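Abbfa_003403 (Acinetobacter baumannii, PDB 4ZXH) is a four-domain nonribosomal peptide synthetase module that probably activates an amino acid, joins it to a carrier-bound substrate and releases the product through its thioesterase domain. Local coordinates at residues 924-929 with 1037-1042. Sequence-based numbering, arbitrary orientation.
Sequences LKKNLQ and VERLGE
Lys-926 reaches across from helix 921-931 and brings its ammonium group to two carboxylates, Glu-1038 and Glu-1042, which lie one turn apart on helix 1037-1046. The main salt bridge joins Lys-926 NZ to Glu-1042 OE1 at 3.0 Å; the donor meets the syn side of that oxygen, 19° out of the carboxylate plane, while the bond to OE2 is weak. These two side chains extend toward each other from their own helices, and a bend at the last lysine torsion (chi4 61°) turns NZ off the line of its chain toward Glu-1042. Glu-1038 instead lies roughly perpendicular to the lysine, with OE1 3.5 Å from Lys-926 CE and in a longer salt bridge to NZ. Arg-1039 runs alongside the lysine, pointing back the other way, which brings its NH1 to 3.4 Å from Lys-926 CD. Lys-926 NZ stays 4.9 Å from Arg-1039 NH1, and the acids beside the ammonium probably offset the like charges. One end of the Gln-929 side-chain amide lies over a face of the Arg-1039 guanidinium, the two planes only 23° apart. Gln-1033 touches both segments: its NE2 hydrogen-bonds to Gln-929 O, and its backbone O accepts a weak hydrogen bond from Arg-1039 NH2. With the axes of 924-929 and 1037-1042 13.0 Å apart at closest approach, long polar side chains bridge the gap, forming a salt-bridge network at the interface between the adenylation C-terminal subdomain and the peptidyl carrier domain.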
# COMPACT_ATOMS: atom_id res chain seq x y z
N LEU A 924 -3.37 -8.40 -12.42
CA LEU A 924 -2.36 -8.09 -11.41
C LEU A 924 -2.62 -6.75 -10.74
O LEU A 924 -2.71 -6.65 -9.52
CB LEU A 924 -0.95 -8.10 -12.01
CG LEU A 924 -0.45 -9.46 -12.48
CD1 LEU A 924 0.97 -9.35 -12.98
CD2 LEU A 924 -0.54 -10.48 -11.37
N LYS A 925 -2.74 -5.71 -11.57
CA LYS A 925 -3.06 -4.37 -11.12
C LYS A 925 -4.23 -4.39 -10.12
O LYS A 925 -4.11 -3.85 -9.02
CB LYS A 925 -3.39 -3.49 -12.32
CG LYS A 925 -3.59 -2.00 -12.03
CD LYS A 925 -2.28 -1.26 -11.99
CE LYS A 925 -2.52 0.23 -11.87
NZ LYS A 925 -3.06 0.82 -13.12
N LYS A 926 -5.34 -5.03 -10.50
CA LYS A 926 -6.52 -5.12 -9.64
C LYS A 926 -6.18 -5.73 -8.29
O LYS A 926 -6.59 -5.22 -7.24
CB LYS A 926 -7.62 -5.95 -10.29
CG LYS A 926 -8.13 -5.44 -11.62
CD LYS A 926 -8.86 -4.13 -11.51
CE LYS A 926 -9.65 -3.87 -12.78
NZ LYS A 926 -10.66 -4.95 -12.99
N ASN A 927 -5.43 -6.83 -8.33
CA ASN A 927 -5.08 -7.55 -7.11
C ASN A 927 -4.22 -6.72 -6.16
O ASN A 927 -4.53 -6.61 -4.97
CB ASN A 927 -4.37 -8.85 -7.46
CG ASN A 927 -4.21 -9.78 -6.27
OD1 ASN A 927 -3.32 -9.60 -5.44
ND2 ASN A 927 -5.07 -10.79 -6.20
N LEU A 928 -3.13 -6.16 -6.68
CA LEU A 928 -2.25 -5.37 -5.83
C LEU A 928 -2.98 -4.15 -5.25
O LEU A 928 -2.73 -3.75 -4.11
CB LEU A 928 -1.00 -4.92 -6.59
CG LEU A 928 -0.09 -5.99 -7.22
CD1 LEU A 928 1.20 -5.33 -7.60
CD2 LEU A 928 0.16 -7.15 -6.30
N GLN A 929 -3.88 -3.56 -6.02
CA GLN A 929 -4.62 -2.41 -5.53
C GLN A 929 -5.41 -2.70 -4.24
O GLN A 929 -5.58 -1.82 -3.41
CB GLN A 929 -5.56 -1.90 -6.61
CG GLN A 929 -5.06 -0.67 -7.34
CD GLN A 929 -5.81 -0.45 -8.64
OE1 GLN A 929 -6.36 -1.38 -9.22
NE2 GLN A 929 -5.83 0.80 -9.11
N VAL A 1037 -15.27 3.85 -12.65
CA VAL A 1037 -16.56 3.26 -13.02
C VAL A 1037 -16.39 1.78 -13.34
O VAL A 1037 -17.22 0.96 -12.96
CB VAL A 1037 -17.19 3.98 -14.20
CG1 VAL A 1037 -18.42 3.22 -14.67
CG2 VAL A 1037 -17.56 5.39 -13.81
N GLU A 1038 -15.29 1.43 -14.01
CA GLU A 1038 -15.08 0.03 -14.35
C GLU A 1038 -15.06 -0.83 -13.09
O GLU A 1038 -15.80 -1.82 -13.00
CB GLU A 1038 -13.78 -0.17 -15.11
CG GLU A 1038 -13.71 -1.56 -15.77
CD GLU A 1038 -12.30 -2.12 -15.84
OE1 GLU A 1038 -11.52 -1.87 -14.90
OE2 GLU A 1038 -11.97 -2.78 -16.85
N ARG A 1039 -14.22 -0.44 -12.14
CA ARG A 1039 -13.96 -1.28 -10.98
C ARG A 1039 -15.20 -1.37 -10.09
O ARG A 1039 -15.51 -2.44 -9.56
CB ARG A 1039 -12.76 -0.74 -10.20
CG ARG A 1039 -11.46 -1.20 -10.82
CD ARG A 1039 -10.21 -0.47 -10.32
NE ARG A 1039 -10.00 -0.48 -8.87
CZ ARG A 1039 -9.91 -1.57 -8.12
NH1 ARG A 1039 -10.06 -2.79 -8.64
NH2 ARG A 1039 -9.70 -1.45 -6.83
N LEU A 1040 -15.90 -0.26 -9.94
CA LEU A 1040 -17.08 -0.23 -9.08
C LEU A 1040 -18.19 -1.01 -9.76
O LEU A 1040 -18.97 -1.70 -9.11
CB LEU A 1040 -17.51 1.21 -8.81
CG LEU A 1040 -18.74 1.52 -7.95
CD1 LEU A 1040 -18.59 1.02 -6.52
CD2 LEU A 1040 -18.94 3.02 -7.98
N GLY A 1041 -18.24 -0.91 -11.08
CA GLY A 1041 -19.22 -1.61 -11.89
C GLY A 1041 -19.07 -3.11 -11.78
O GLY A 1041 -20.08 -3.81 -11.75
N GLU A 1042 -17.84 -3.62 -11.71
CA GLU A 1042 -17.63 -5.06 -11.54
C GLU A 1042 -18.19 -5.52 -10.18
O GLU A 1042 -18.81 -6.58 -10.09
CB GLU A 1042 -16.14 -5.44 -11.66
CG GLU A 1042 -15.55 -5.16 -13.04
CD GLU A 1042 -14.04 -5.38 -13.13
OE1 GLU A 1042 -13.40 -5.71 -12.12
OE2 GLU A 1042 -13.50 -5.22 -14.25